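Local coordinates for L-arabinose ABC transporter, periplasmic L-arabinose-binding protein (Burkholderia thailandensis, PDB 4KZK) that probably delivers L-arabinose to an ABC transporter as its periplasmic binding protein, and here holds beta-D-galactopyranose in the cleft between its two lobes, at residues Asp48-Asp53 / Asn266-Val270; Tyr145-Val151 / Thr187-Ala192; Phe283-Leu289 / Ser319-Arg325. All blocks are in the same frame, centred on the assembly; numbering follows the deposited sequence.

Contact 1. Residues Asp48-Asp53 / Asn266-Val270; sequences DPWFQD and NGSQV. With GAL (beta-D-galactopyranose), chain B.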
loop_
_atom_site.group_PDB
_atom_site.type_symbol
_atom_site.label_atom_id
_atom_site.label_comp_id
_atom_site.label_asym_id
_atom_site.label_seq_id
_atom_site.Cartn_x
_atom_site.Cartn_y
_atom_site.Cartn_z
ATOM N N ASP A 48 5.315 4.210 7.617
ATOM C CA ASP A 48 4.963 2.968 6.913
ATOM C C ASP A 48 6.271 2.460 6.294
ATOM O O ASP A 48 6.880 3.153 5.479
ATOM C CB ASP A 48 3.924 3.275 5.827
ATOM C CG ASP A 48 3.668 2.120 4.867
ATOM O OD1 ASP A 48 4.345 1.078 4.964
ATOM O OD2 ASP A 48 2.800 2.313 3.973
ATOM N N PRO A 49 6.706 1.248 6.690
ATOM C CA PRO A 49 8.029 0.769 6.263
ATOM C C PRO A 49 8.119 0.560 4.765
ATOM O O PRO A 49 9.219 0.509 4.237
ATOM C CB PRO A 49 8.196 -0.536 7.020
ATOM C CG PRO A 49 6.814 -0.994 7.327
ATOM C CD PRO A 49 6.026 0.271 7.563
ATOM N N TRP A 50 6.987 0.441 4.070
ATOM C CA TRP A 50 7.002 0.420 2.602
ATOM C C TRP A 50 7.748 1.620 2.029
ATOM O O TRP A 50 8.545 1.478 1.095
ATOM C CB TRP A 50 5.566 0.350 2.046
ATOM C CG TRP A 50 5.509 0.473 0.580
ATOM C CD1 TRP A 50 5.116 1.564 -0.145
ATOM C CD2 TRP A 50 5.900 -0.510 -0.360
ATOM N NE1 TRP A 50 5.227 1.300 -1.480
ATOM C CE2 TRP A 50 5.709 0.029 -1.642
ATOM C CE3 TRP A 50 6.424 -1.807 -0.248
ATOM C CZ2 TRP A 50 6.025 -0.681 -2.808
ATOM C CZ3 TRP A 50 6.718 -2.495 -1.398
ATOM C CH2 TRP A 50 6.491 -1.941 -2.656
ATOM N N PHE A 51 7.496 2.804 2.581
ATOM C CA PHE A 51 8.123 4.005 2.056
ATOM C C PHE A 51 9.577 4.091 2.464
ATOM O O PHE A 51 10.405 4.596 1.723
ATOM C CB PHE A 51 7.306 5.249 2.449
ATOM C CG PHE A 51 5.988 5.303 1.750
ATOM C CD1 PHE A 51 5.929 5.473 0.393
ATOM C CD2 PHE A 51 4.804 5.111 2.426
ATOM C CE1 PHE A 51 4.714 5.438 -0.262
ATOM C CE2 PHE A 51 3.595 5.061 1.769
ATOM C CZ PHE A 51 3.558 5.247 0.422
ATOM N N GLN A 52 9.887 3.562 3.626
ATOM C CA GLN A 52 11.288 3.409 4.020
ATOM C C GLN A 52 12.008 2.476 3.032
ATOM O O GLN A 52 13.177 2.698 2.663
ATOM C CB GLN A 52 11.405 2.903 5.472
ATOM C CG GLN A 52 10.884 3.896 6.526
ATOM C CD GLN A 52 11.701 5.178 6.645
ATOM O OE1 GLN A 52 12.854 5.232 6.224
ATOM N NE2 GLN A 52 11.101 6.222 7.218
ATOM N N ASP A 53 11.322 1.436 2.572
ATOM C CA ASP A 53 11.914 0.513 1.608
ATOM C C ASP A 53 12.100 1.172 0.254
ATOM O O ASP A 53 13.140 0.978 -0.390
ATOM C CB ASP A 53 11.065 -0.749 1.426
ATOM C CG ASP A 53 11.047 -1.644 2.651
ATOM O OD1 ASP A 53 11.947 -1.553 3.519
ATOM O OD2 ASP A 53 10.138 -2.484 2.733
ATOM N N ASN A 266 1.887 -5.656 1.143
ATOM C CA ASN A 266 3.209 -4.993 1.136
ATOM C C ASN A 266 4.299 -6.005 1.420
ATOM O O ASN A 266 5.250 -6.101 0.691
ATOM C CB ASN A 266 3.356 -3.844 2.115
ATOM C CG ASN A 266 2.615 -2.610 1.696
ATOM O OD1 ASN A 266 2.169 -2.495 0.555
ATOM N ND2 ASN A 266 2.512 -1.646 2.615
ATOM N N GLY A 267 4.123 -6.770 2.485
ATOM C CA GLY A 267 5.121 -7.751 2.898
ATOM C C GLY A 267 6.393 -7.149 3.473
ATOM O O GLY A 267 7.456 -7.780 3.497
ATOM N N SER A 268 6.285 -5.896 3.945
ATOM C CA SER A 268 7.384 -5.175 4.584
ATOM C C SER A 268 7.327 -5.368 6.110
ATOM O O SER A 268 6.767 -6.362 6.599
ATOM C CB SER A 268 7.338 -3.697 4.189
ATOM O OG SER A 268 8.460 -2.980 4.657
ATOM N N GLN A 269 7.925 -4.448 6.861
ATOM C CA GLN A 269 8.215 -4.715 8.266
ATOM C C GLN A 269 7.002 -4.900 9.164
ATOM O O GLN A 269 7.112 -5.554 10.175
ATOM C CB GLN A 269 9.150 -3.626 8.823
ATOM C CG GLN A 269 10.482 -3.496 8.059
ATOM C CD GLN A 269 11.320 -4.759 8.049
ATOM O OE1 GLN A 269 11.887 -5.183 7.019
ATOM N NE2 GLN A 269 11.379 -5.390 9.160
ATOM N N VAL A 270 5.843 -4.363 8.799
ATOM C CA VAL A 270 4.649 -4.617 9.597
ATOM C C VAL A 270 4.254 -6.101 9.511
ATOM O O VAL A 270 3.925 -6.720 10.514
ATOM C CB VAL A 270 3.474 -3.714 9.178
ATOM C CG1 VAL A 270 2.204 -4.094 9.914
ATOM C CG2 VAL A 270 3.799 -2.237 9.396
HETATM C C1 GAL B . 0.126 2.904 -0.934
HETATM C C2 GAL B . 0.070 2.389 0.501
HETATM C C3 GAL B . 1.391 1.670 0.808
HETATM C C4 GAL B . 1.655 0.602 -0.249
HETATM C C5 GAL B . 1.658 1.251 -1.621
HETATM C C6 GAL B . 1.854 0.225 -2.729
HETATM O O1 GAL B . -1.142 3.453 -1.232
HETATM O O2 GAL B . -0.108 3.493 1.359
HETATM O O3 GAL B . 1.381 1.101 2.123
HETATM O O4 GAL B . 0.709 -0.436 -0.162
HETATM O O5 GAL B . 0.383 1.840 -1.838
HETATM O O6 GAL B . 1.849 0.851 -4.002
HETATM O O HOH W 1 3.547 -1.488 5.334
HETATM O O HOH W 2 12.241 -4.336 4.321
#

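Contact 2. Residues Tyr145-Val151 / Thr187-Ala192; sequences YRIGRQV and TGAVDA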
loop_
_atom_site.group_PDB
_atom_site.type_symbol
_atom_site.label_atom_id
_atom_site.label_comp_id
_atom_site.label_asym_id
_atom_site.label_seq_id
_atom_site.Cartn_x
_atom_site.Cartn_y
_atom_site.Cartn_z
ATOM N N TYR A 145 -6.386 -4.490 -8.320
ATOM C CA TYR A 145 -7.472 -5.449 -8.328
ATOM C C TYR A 145 -6.946 -6.872 -8.268
ATOM O O TYR A 145 -7.426 -7.672 -7.455
ATOM C CB TYR A 145 -8.389 -5.237 -9.538
ATOM C CG TYR A 145 -9.578 -6.179 -9.504
ATOM C CD1 TYR A 145 -10.691 -5.905 -8.700
ATOM C CD2 TYR A 145 -9.574 -7.372 -10.225
ATOM C CE1 TYR A 145 -11.756 -6.799 -8.624
ATOM C CE2 TYR A 145 -10.627 -8.259 -10.145
ATOM C CZ TYR A 145 -11.725 -7.962 -9.340
ATOM O OH TYR A 145 -12.786 -8.872 -9.279
ATOM N N ARG A 146 -5.946 -7.186 -9.094
ATOM C CA ARG A 146 -5.365 -8.525 -9.092
ATOM C C ARG A 146 -4.703 -8.869 -7.765
ATOM O O ARG A 146 -4.809 -9.981 -7.295
ATOM C CB ARG A 146 -4.344 -8.690 -10.224
ATOM C CG ARG A 146 -4.976 -8.699 -11.600
ATOM C CD ARG A 146 -4.072 -9.278 -12.683
ATOM N NE ARG A 146 -2.664 -9.327 -12.290
ATOM C CZ ARG A 146 -1.704 -8.483 -12.668
ATOM N NH1 ARG A 146 -1.914 -7.483 -13.512
ATOM N NH2 ARG A 146 -0.493 -8.663 -12.188
ATOM N N ILE A 147 -4.064 -7.890 -7.137
ATOM C CA ILE A 147 -3.451 -8.062 -5.816
ATOM C C ILE A 147 -4.538 -8.396 -4.794
ATOM O O ILE A 147 -4.407 -9.302 -3.974
ATOM C CB ILE A 147 -2.708 -6.778 -5.379
ATOM C CG1 ILE A 147 -1.530 -6.487 -6.323
ATOM C CG2 ILE A 147 -2.226 -6.881 -3.935
ATOM C CD1 ILE A 147 -0.449 -7.543 -6.343
ATOM N N GLY A 148 -5.608 -7.627 -4.830
ATOM C CA GLY A 148 -6.754 -7.939 -3.998
ATOM C C GLY A 148 -7.287 -9.353 -4.192
ATOM O O GLY A 148 -7.637 -10.035 -3.216
ATOM N N ARG A 149 -7.408 -9.794 -5.449
ATOM C CA ARG A 149 -7.811 -11.174 -5.688
ATOM C C ARG A 149 -6.889 -12.156 -4.977
ATOM O O ARG A 149 -7.357 -13.163 -4.426
ATOM C CB ARG A 149 -7.823 -11.475 -7.188
ATOM C CG ARG A 149 -8.851 -10.705 -7.990
ATOM C CD ARG A 149 -10.281 -11.037 -7.606
ATOM N NE ARG A 149 -10.663 -12.404 -7.954
ATOM C CZ ARG A 149 -11.765 -12.743 -8.619
ATOM N NH1 ARG A 149 -12.626 -11.820 -9.071
ATOM N NH2 ARG A 149 -12.013 -14.027 -8.827
ATOM N N GLN A 150 -5.594 -11.911 -5.056
ATOM C CA GLN A 150 -4.614 -12.741 -4.335
ATOM C C GLN A 150 -4.838 -12.736 -2.829
ATOM O O GLN A 150 -4.698 -13.766 -2.179
ATOM C CB GLN A 150 -3.188 -12.311 -4.641
ATOM C CG GLN A 150 -2.771 -12.530 -6.081
ATOM C CD GLN A 150 -1.391 -11.967 -6.313
ATOM O OE1 GLN A 150 -1.233 -10.762 -6.458
ATOM N NE2 GLN A 150 -0.402 -12.799 -6.303
ATOM N N VAL A 151 -5.177 -11.584 -2.272
ATOM C CA VAL A 151 -5.501 -11.524 -0.847
ATOM C C VAL A 151 -6.680 -12.444 -0.510
ATOM O O VAL A 151 -6.624 -13.248 0.417
ATOM C CB VAL A 151 -5.842 -10.090 -0.400
ATOM C CG1 VAL A 151 -6.459 -10.087 0.997
ATOM C CG2 VAL A 151 -4.621 -9.163 -0.462
ATOM N N THR A 187 -11.936 -4.412 -3.181
ATOM C CA THR A 187 -12.897 -4.989 -4.126
ATOM C C THR A 187 -12.402 -6.338 -4.652
ATOM O O THR A 187 -13.143 -7.310 -4.704
ATOM C CB THR A 187 -13.194 -4.014 -5.286
ATOM O OG1 THR A 187 -13.708 -2.788 -4.749
ATOM C CG2 THR A 187 -14.239 -4.587 -6.224
ATOM N N GLY A 188 -11.119 -6.421 -5.006
ATOM C CA GLY A 188 -10.566 -7.696 -5.454
ATOM C C GLY A 188 -10.654 -8.761 -4.391
ATOM O O GLY A 188 -11.024 -9.914 -4.663
ATOM N N ALA A 189 -10.322 -8.391 -3.153
ATOM C CA ALA A 189 -10.381 -9.350 -2.059
ATOM C C ALA A 189 -11.811 -9.844 -1.835
ATOM O O ALA A 189 -12.064 -11.051 -1.697
ATOM C CB ALA A 189 -9.808 -8.734 -0.781
ATOM N N VAL A 190 -12.761 -8.921 -1.803
ATOM C CA VAL A 190 -14.154 -9.325 -1.633
ATOM C C VAL A 190 -14.615 -10.244 -2.777
ATOM O O VAL A 190 -15.285 -11.248 -2.545
ATOM C CB VAL A 190 -15.107 -8.104 -1.516
ATOM C CG1 VAL A 190 -16.575 -8.542 -1.592
ATOM C CG2 VAL A 190 -14.867 -7.353 -0.219
ATOM N N ASP A 191 -14.262 -9.885 -4.008
ATOM C CA ASP A 191 -14.703 -10.649 -5.176
ATOM C C ASP A 191 -14.130 -12.054 -5.115
ATOM O O ASP A 191 -14.829 -13.034 -5.377
ATOM C CB ASP A 191 -14.281 -9.954 -6.486
ATOM C CG ASP A 191 -15.103 -8.708 -6.805
ATOM O OD1 ASP A 191 -16.071 -8.400 -6.071
ATOM O OD2 ASP A 191 -14.795 -8.029 -7.814
ATOM N N ALA A 192 -12.852 -12.173 -4.767
ATOM C CA ALA A 192 -12.249 -13.503 -4.628
ATOM C C ALA A 192 -12.926 -14.317 -3.513
ATOM O O ALA A 192 -13.125 -15.524 -3.643
ATOM C CB ALA A 192 -10.738 -13.394 -4.389
#

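Contact 3. Residues Phe283-Leu289 / Ser319-Arg325; sequences FFGSILL and SGTLITR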
loop_
_atom_site.group_PDB
_atom_site.type_symbol
_atom_site.label_atom_id
_atom_site.label_comp_id
_atom_site.label_asym_id
_atom_site.label_seq_id
_atom_site.Cartn_x
_atom_site.Cartn_y
_atom_site.Cartn_z
ATOM N N PHE A 283 -2.807 -12.179 11.979
ATOM C CA PHE A 283 -2.176 -11.740 10.746
ATOM C C PHE A 283 -1.461 -12.957 10.141
ATOM O O PHE A 283 -0.359 -13.331 10.574
ATOM C CB PHE A 283 -1.211 -10.613 11.031
ATOM C CG PHE A 283 -0.713 -9.922 9.800
ATOM C CD1 PHE A 283 0.324 -10.452 9.064
ATOM C CD2 PHE A 283 -1.314 -8.748 9.363
ATOM C CE1 PHE A 283 0.783 -9.812 7.936
ATOM C CE2 PHE A 283 -0.856 -8.102 8.227
ATOM C CZ PHE A 283 0.183 -8.650 7.503
ATOM N N PHE A 284 -2.120 -13.555 9.148
ATOM C CA PHE A 284 -1.737 -14.847 8.609
ATOM C C PHE A 284 -0.735 -14.699 7.469
ATOM O O PHE A 284 0.179 -15.492 7.301
ATOM C CB PHE A 284 -2.984 -15.568 8.119
ATOM C CG PHE A 284 -2.680 -16.776 7.307
ATOM C CD1 PHE A 284 -2.189 -17.907 7.899
ATOM C CD2 PHE A 284 -2.851 -16.757 5.933
ATOM C CE1 PHE A 284 -1.877 -19.017 7.131
ATOM C CE2 PHE A 284 -2.521 -17.850 5.162
ATOM C CZ PHE A 284 -2.043 -18.987 5.764
ATOM N N GLY A 285 -0.920 -13.686 6.645
ATOM C CA GLY A 285 -0.066 -13.546 5.472
ATOM C C GLY A 285 -0.131 -12.156 4.893
ATOM O O GLY A 285 -0.878 -11.307 5.378
ATOM N N SER A 286 0.658 -11.931 3.834
ATOM C CA SER A 286 0.671 -10.646 3.147
ATOM C C SER A 286 1.048 -10.836 1.704
ATOM O O SER A 286 1.798 -11.760 1.384
ATOM C CB SER A 286 1.688 -9.725 3.827
ATOM O OG SER A 286 1.756 -8.459 3.217
ATOM N N ILE A 287 0.570 -9.967 0.817
ATOM C CA ILE A 287 1.051 -10.021 -0.566
ATOM C C ILE A 287 2.310 -9.168 -0.652
ATOM O O ILE A 287 2.257 -7.923 -0.506
ATOM C CB ILE A 287 -0.002 -9.551 -1.597
ATOM C CG1 ILE A 287 -1.336 -10.282 -1.427
ATOM C CG2 ILE A 287 0.562 -9.696 -3.009
ATOM C CD1 ILE A 287 -1.230 -11.790 -1.509
ATOM N N LEU A 288 3.429 -9.849 -0.859
ATOM C CA LEU A 288 4.733 -9.245 -0.932
ATOM C C LEU A 288 4.843 -8.456 -2.229
ATOM O O LEU A 288 4.693 -9.033 -3.312
ATOM C CB LEU A 288 5.820 -10.322 -0.892
ATOM C CG LEU A 288 7.255 -9.838 -1.043
ATOM C CD1 LEU A 288 7.697 -8.983 0.140
ATOM C CD2 LEU A 288 8.224 -11.010 -1.220
ATOM N N LEU A 289 5.070 -7.161 -2.091
ATOM C CA LEU A 289 5.384 -6.272 -3.204
ATOM C C LEU A 289 6.895 -6.068 -3.358
ATOM O O LEU A 289 7.700 -6.469 -2.512
ATOM C CB LEU A 289 4.703 -4.921 -2.978
ATOM C CG LEU A 289 3.185 -4.953 -2.790
ATOM C CD1 LEU A 289 2.699 -3.533 -2.571
ATOM C CD2 LEU A 289 2.413 -5.616 -3.923
ATOM N N SER A 319 3.457 -6.436 -9.604
ATOM C CA SER A 319 2.805 -7.638 -9.113
ATOM C C SER A 319 3.340 -8.069 -7.762
ATOM O O SER A 319 4.352 -7.554 -7.284
ATOM C CB SER A 319 3.008 -8.778 -10.124
ATOM O OG SER A 319 2.303 -8.522 -11.339
ATOM N N GLY A 320 2.667 -9.040 -7.172
ATOM C CA GLY A 320 3.027 -9.544 -5.867
ATOM C C GLY A 320 2.824 -11.036 -5.728
ATOM O O GLY A 320 2.206 -11.673 -6.572
ATOM N N THR A 321 3.344 -11.587 -4.635
ATOM C CA THR A 321 3.119 -12.985 -4.310
ATOM C C THR A 321 2.868 -13.146 -2.819
ATOM O O THR A 321 3.370 -12.367 -1.991
ATOM C CB THR A 321 4.300 -13.892 -4.687
ATOM O OG1 THR A 321 5.435 -13.517 -3.909
ATOM C CG2 THR A 321 4.625 -13.788 -6.173
ATOM N N LEU A 322 2.095 -14.164 -2.482
ATOM C CA LEU A 322 1.737 -14.392 -1.092
ATOM C C LEU A 322 2.923 -14.852 -0.261
ATOM O O LEU A 322 3.642 -15.766 -0.672
ATOM C CB LEU A 322 0.620 -15.426 -0.999
ATOM C CG LEU A 322 0.303 -15.906 0.413
ATOM C CD1 LEU A 322 -0.355 -14.789 1.191
ATOM C CD2 LEU A 322 -0.550 -17.164 0.362
ATOM N N ILE A 323 3.099 -14.235 0.909
ATOM C CA ILE A 323 4.034 -14.727 1.923
ATOM C C ILE A 323 3.278 -14.985 3.212
ATOM O O ILE A 323 2.329 -14.282 3.559
ATOM C CB ILE A 323 5.247 -13.815 2.164
ATOM C CG1 ILE A 323 4.855 -12.404 2.610
ATOM C CG2 ILE A 323 6.128 -13.785 0.915
ATOM C CD1 ILE A 323 6.066 -11.590 3.044
ATOM N N THR A 324 3.716 -16.028 3.895
ATOM C CA THR A 324 3.258 -16.387 5.209
ATOM C C THR A 324 4.502 -16.644 6.075
ATOM O O THR A 324 5.612 -16.485 5.630
ATOM C CB THR A 324 2.442 -17.686 5.143
ATOM O OG1 THR A 324 3.318 -18.758 4.794
ATOM C CG2 THR A 324 1.283 -17.567 4.143
ATOM N N ARG A 325 4.310 -17.063 7.331
ATOM C CA ARG A 325 5.430 -17.408 8.186
ATOM C C ARG A 325 6.326 -18.464 7.545
ATOM O O ARG A 325 7.529 -18.455 7.777
ATOM C CB ARG A 325 4.923 -17.870 9.546
ATOM C CG ARG A 325 4.360 -16.723 10.386
ATOM C CD ARG A 325 3.572 -17.169 11.606
ATOM N NE ARG A 325 3.087 -16.005 12.359
ATOM C CZ ARG A 325 2.034 -15.264 12.023
ATOM N NH1 ARG A 325 1.307 -15.554 10.939
ATOM N NH2 ARG A 325 1.698 -14.214 12.764
HETATM O O HOH W 3 1.667 -17.255 8.649
#

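Contact 1. Residues Asp48-Asp53 / Asn266-Val270
Pro-49, with the largest share of buried surface, sets its ring against the start of helix 269-276. Pro-49 CB lies 3.4 Å from Ser-268 OG, and the CD corner of the ring meets one methyl of Val-270, CG2, the two side chains crossing at about a right angle. Ser-268 is the N-cap residue of its helix, but its hydroxyl makes no capping bond. With OG anti to the backbone N (chi1 -173°), it points across to helix 49-65, and Ser-268 OG donates to Asp-53 OD2 over 2.6 Å, reaching the carboxylate from above its plane.

Asn-266 faces the sugar with both ends of its amide. Asn-266 OD1 accepts from galactose O4 (2.6 Å), while its ND2 donates almost straight to galactose O3 (3.0 Å, 170°). Asp-48 completes the clamp on that hydroxyl: Asp-48 OD2 accepts from galactose O3 at 2.6 Å. The other oxygen, OD1, caps helix 49-65 by accepting from Trp-50 N and also accepts a hydrogen bond from a water that in turn accepts from Asn-266 ND2. Galactose C4 lies over one face of the Trp-50 indole, whose NE1 is bonded to Asp-123. Planar polar side chains and an aromatic ring gripping a pyranose in the cleft between two lobes are typical of periplasmic sugar-binding proteins, consistent with a closed, ligand-bound form.

Contact 2. Residues Tyr145-Val151 / Thr187-Ala192
Two helices that flank the central sheet in one lobe of this periplasmic-binding-protein fold, 144-161 and 180-195, pack here through a glycine-glycine crossing. The segment axes approach to 6.3 Å at a crossing angle of -44°, and Gly-148 and Gly-188 face each other with their CA atoms 4.1 Å apart. At this spacing backbone meets backbone, Gly-148 C lying 3.4 Å from Gly-188 C. Gly-148 O also receives a CA-H...O contact from Ala-189 CA. On the interior side Val-151 CG1 touches the methyl of Ala-189, and both side chains reach Phe-236 of strand 233-236.

The outer side of the crossing is polar. The ring of Tyr-145 reaches the second helix, CG anti to the backbone N (chi1 -176°), bringing Tyr-145 CE1 to 3.5 Å from Gly-188 CA. Tyr-145 OH donates to Asp-191 OD2 over 2.6 Å, using the anti lone pair of that oxygen, which lies at the edge of the ring and in its plane. One turn on, Arg-149 bends at chi2 and chi3 so that its end lies against the second helix. Arg-149 CD comes within 3.2 Å of Gly-188 O, and one guanidinium face covers the backbone at Asp-191 and Ala-192. Arg-149 NH1 donates to Tyr-145 OH with the oxygen in the guanidinium plane (3.0 Å).

The tyrosine hydroxyl therefore relays between arginine and aspartate, for Arg-149 NH1 and Asp-191 OD2 stay 4.5 Å apart, too far for a salt bridge. Accepting from a cation while donating to an anion would probably polarise the phenol O-H and strengthen both bonds, consistent with the short distance to the carboxylate.

Contact 3. Residues Phe283-Leu289 / Ser319-Arg325
Strands 283-288 and 315-324 form the antiparallel pairing within the otherwise parallel sheet of this periplasmic-binding-protein fold. The tight part is central. Ser-286 and Ile-323 make a hydrogen-bonded pair, with Ile-323 N to Ser-286 O nearly straight at 2.8 Å (173°), and Leu-288 and Thr-321 make the next. On the face that carries Leu-288 and Ile-323, Ile-323 CG2 packs 3.9 Å from Leu-288 CB against helix 328-334. Ile-287 and Leu-322 lie on the other face, where Ile-287 CD1 meets Leu-322 CB at 4.1 Å, their side chains crossing at about a right angle against helix 144-161. Gly-320 CA lies 3.1 Å from Leu-288 O, where the strands are close.

Ser-319 and Thr-321 are exposed to solvent. At the far end the strands part: the ring of Phe-284 lies alongside Thr-324, its CE2 3.9 Å from Thr-324 CG2, and a water bridges Phe-284 O to Arg-325 N and NH1. Arg-325, extended from CG to NE, spans the gap; its NH1 and NH2 both donate to Phe-283 O, at 2.8 and 3.1 Å, with that oxygen close to the guanidinium plane.

Contacts 1 and 3 adjoin, their centres 12 Å apart: Asn-266 N lies 2.8 Å from Ile-287 O and Asn-266 O 3.0 Å from Leu-289 N, probable hydrogen bonds that tie the sugar-binding asparagine to strand 283-288. Leu-289 of contact 3 also lines the galactose pocket, its side chain about 4 Å from the sugar. Contacts 1 and 2 do not meet (centres 20 Å apart, nearest atoms about 7 Å), and the side chain of Val-151 is about 10 Å from the sugar, although the sugar-binding Arg-185 lies on helix 180-195, its side chain about 5 Å from Gly-148. Contact 3 thus touches both others, Gln-150 NE2 lying 2.9 Å from Gly-320 O.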